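Local coordinates for SusD-like carbohydrate binding protein (Bacteroides vulgatus, PDB 3LEW), which probably binds carbohydrate at the outer membrane as a member of the SusD family, helping the bacterium to capture nutrient glycans, at residues 149-154 against 166-171. Residues are numbered along the deposited sequence; the frame is centred on the assembly and turned at random.
Sequences APIYTQ and PASSVS
Ser-168 N donates to Ala-149 O over 2.9 Å. The return bond from Ala-149 N to Ser-168 O is weak. Two residues on, Ile-151 N and Pro-166 O stand too far apart to bond directly, and Pro-166 has no N-H to return; a water bridges them and also bonds Ser-168 OG at 2.7 Å.

The side chain of Ile-151 runs along the same hydroxyl. Its CB lies 4.1 Å from Ser-168 OG, CG1 approaches both OG and CB of that serine, and CD1 ends 3.5 Å from OG and 3.7 Å from Ser-168 CB. CG1 is anti to the carbonyl carbon (chi1 -64°) and the chain is extended beyond it (chi2 176°), which carries the methyl to the serine. A serine suits its place by giving the water a hydroxyl and the isoleucine a slim neighbour; isoleucine's long apolar arm reaches both Ser-168 and Val-173 of helix 170-187. Cutting Ile-151 back to an alanine removes everything beyond CB, and would probably uncover Ser-168 OG and open a gap beside Val-173.

Ala-167 is small enough to lie close against the backbone, its CB 3.8 Å from Ala-149 C, and it meets Pro-150 CD. Ser-169 N-caps helix 170-187, and its own N bonds Glu-172 OE1, as in a capping box. The arrangement is the loose end of the small antiparallel sheet of 147-149 with 168-169, closing a loop excursion beside the helices of this SusD-like fold.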
ATOM      1  N   ALA A 149      -8.465 -15.753   6.737  1.00 13.42           N
ATOM      2  CA  ALA A 149      -7.208 -16.494   6.541  1.00 14.17           C
ATOM      3  C   ALA A 149      -6.835 -17.184   7.861  1.00 13.70           C
ATOM      4  O   ALA A 149      -7.266 -16.750   8.915  1.00 14.16           O
ATOM      5  CB  ALA A 149      -6.074 -15.524   6.069  1.00 13.97           C
ATOM      6  N   PRO A 150      -6.043 -18.249   7.792  1.00 13.42           N
ATOM      7  CA  PRO A 150      -5.592 -18.933   9.015  1.00 13.07           C
ATOM      8  C   PRO A 150      -4.599 -18.091   9.794  1.00 13.53           C
ATOM      9  O   PRO A 150      -3.813 -17.333   9.189  1.00 13.41           O
ATOM     10  CB  PRO A 150      -4.932 -20.218   8.492  1.00 13.93           C
ATOM     11  CG  PRO A 150      -5.003 -20.172   7.003  1.00 16.04           C
ATOM     12  CD  PRO A 150      -5.629 -18.933   6.544  1.00 14.10           C
ATOM     13  N   ILE A 151      -4.638 -18.226  11.111  1.00 12.54           N
ATOM     14  CA  ILE A 151      -3.726 -17.513  12.003  1.00 12.61           C
ATOM     15  C   ILE A 151      -2.788 -18.497  12.628  1.00 13.32           C
ATOM     16  O   ILE A 151      -3.234 -19.449  13.264  1.00 12.54           O
ATOM     17  CB  ILE A 151      -4.505 -16.777  13.117  1.00 12.96           C
ATOM     18  CG1 ILE A 151      -5.380 -15.697  12.494  1.00 13.99           C
ATOM     19  CG2 ILE A 151      -3.534 -16.163  14.142  1.00 13.76           C
ATOM     20  CD1 ILE A 151      -6.271 -14.944  13.477  1.00 12.70           C
ATOM     21  N   TYR A 152      -1.484 -18.284  12.440  1.00 13.99           N
ATOM     22  CA  TYR A 152      -0.459 -19.065  13.126  1.00 14.15           C
ATOM     23  C   TYR A 152       0.370 -18.160  14.003  1.00 15.88           C
ATOM     24  O   TYR A 152       0.821 -17.062  13.562  1.00 15.43           O
ATOM     25  CB  TYR A 152       0.493 -19.749  12.125  1.00 15.34           C
ATOM     26  CG  TYR A 152      -0.225 -20.609  11.147  1.00 16.33           C
ATOM     27  CD1 TYR A 152      -0.691 -21.840  11.508  1.00 16.41           C
ATOM     28  CD2 TYR A 152      -0.497 -20.154   9.849  1.00 20.30           C
ATOM     29  CE1 TYR A 152      -1.401 -22.642  10.604  1.00 19.74           C
ATOM     30  CE2 TYR A 152      -1.180 -20.942   8.954  1.00 20.15           C
ATOM     31  CZ  TYR A 152      -1.646 -22.168   9.335  1.00 19.71           C
ATOM     32  OH  TYR A 152      -2.359 -22.954   8.444  1.00 21.09           O
ATOM     33  N   THR A 153       0.585 -18.623  15.230  1.00 18.20           N
ATOM     34  CA  THR A 153       1.385 -17.896  16.212  1.00 21.09           C
ATOM     35  C   THR A 153       2.543 -18.736  16.756  1.00 23.64           C
ATOM     36  O   THR A 153       3.247 -18.294  17.670  1.00 25.01           O
ATOM     37  CB  THR A 153       0.508 -17.351  17.361  1.00 20.90           C
ATOM     38  OG1 THR A 153      -0.081 -18.446  18.099  1.00 24.35           O
ATOM     39  CG2 THR A 153      -0.558 -16.437  16.832  1.00 23.13           C
ATOM     40  N   GLN A 154       2.737 -19.922  16.183  1.00 26.57           N
ATOM     41  CA  GLN A 154       3.873 -20.817  16.485  1.00 31.22           C
ATOM     42  C   GLN A 154       4.542 -21.196  15.159  1.00 33.82           C
ATOM     43  O   GLN A 154       3.839 -21.260  14.122  1.00 35.11           O
ATOM     44  CB  GLN A 154       3.386 -22.114  17.149  1.00 30.13           C
ATOM     45  N   PRO A 166      -8.189 -24.175  10.381  1.00 17.69           N
ATOM     46  CA  PRO A 166      -9.274 -23.415   9.760  1.00 15.97           C
ATOM     47  C   PRO A 166      -8.954 -21.946   9.678  1.00 15.81           C
ATOM     48  O   PRO A 166      -8.327 -21.412  10.586  1.00 16.02           O
ATOM     49  CB  PRO A 166     -10.455 -23.647  10.704  1.00 15.91           C
ATOM     50  CG  PRO A 166     -10.147 -24.932  11.408  1.00 16.94           C
ATOM     51  CD  PRO A 166      -8.651 -24.871  11.597  1.00 17.94           C
ATOM     52  N   ALA A 167      -9.374 -21.291   8.586  1.00 14.37           N
ATOM     53  CA  ALA A 167      -9.259 -19.863   8.486  1.00 14.12           C
ATOM     54  C   ALA A 167     -10.075 -19.208   9.628  1.00 12.81           C
ATOM     55  O   ALA A 167     -11.142 -19.707  10.013  1.00 13.03           O
ATOM     56  CB  ALA A 167      -9.793 -19.386   7.124  1.00 13.25           C
ATOM     57  N   SER A 168      -9.546 -18.107  10.134  1.00 12.35           N
ATOM     58  CA  SER A 168     -10.229 -17.202  11.077  1.00 12.54           C
ATOM     59  C   SER A 168     -11.011 -16.165  10.293  1.00 13.08           C
ATOM     60  O   SER A 168     -10.797 -16.030   9.106  1.00 12.96           O
ATOM     61  CB  SER A 168      -9.211 -16.509  11.965  1.00 13.64           C
ATOM     62  OG  SER A 168      -8.581 -17.468  12.783  1.00 12.71           O
ATOM     63  N   SER A 169     -11.866 -15.411  10.981  1.00 13.01           N
ATOM     64  CA  SER A 169     -12.712 -14.398  10.349  1.00 13.29           C
ATOM     65  C   SER A 169     -11.953 -13.102  10.216  1.00 12.81           C
ATOM     66  O   SER A 169     -10.907 -12.889  10.866  1.00 11.80           O
ATOM     67  CB  SER A 169     -13.937 -14.077  11.168  1.00 13.94           C
ATOM     68  OG  SER A 169     -13.582 -13.462  12.406  1.00 13.39           O
ATOM     69  N   VAL A 170     -12.512 -12.209   9.400  1.00 11.93           N
ATOM     70  CA  VAL A 170     -11.891 -10.893   9.207  1.00 12.28           C
ATOM     71  C   VAL A 170     -11.769 -10.131  10.527  1.00 12.66           C
ATOM     72  O   VAL A 170     -10.699  -9.524  10.789  1.00 12.90           O
ATOM     73  CB  VAL A 170     -12.626 -10.052   8.109  1.00 11.25           C
ATOM     74  CG1 VAL A 170     -14.120  -9.879   8.437  1.00 12.30           C
ATOM     75  CG2 VAL A 170     -11.922  -8.683   7.891  1.00 12.85           C
ATOM     76  N   SER A 171     -12.771 -10.216  11.405  1.00 12.67           N
ATOM     77  CA  SER A 171     -12.679  -9.558  12.720  0.70 13.68           C
ATOM     78  C   SER A 171     -11.528 -10.163  13.544  1.00 13.02           C
ATOM     79  O   SER A 171     -10.775  -9.443  14.212  1.00 13.19           O
ATOM     80  CB  SER A 171     -13.984  -9.690  13.506  0.70 13.85           C
ATOM     81  OG  SER A 171     -15.043  -8.966  12.906  0.70 15.22           O
TER
HETATM   82  O   HOH W   1      -7.005 -19.560  12.150  1.00 12.01           O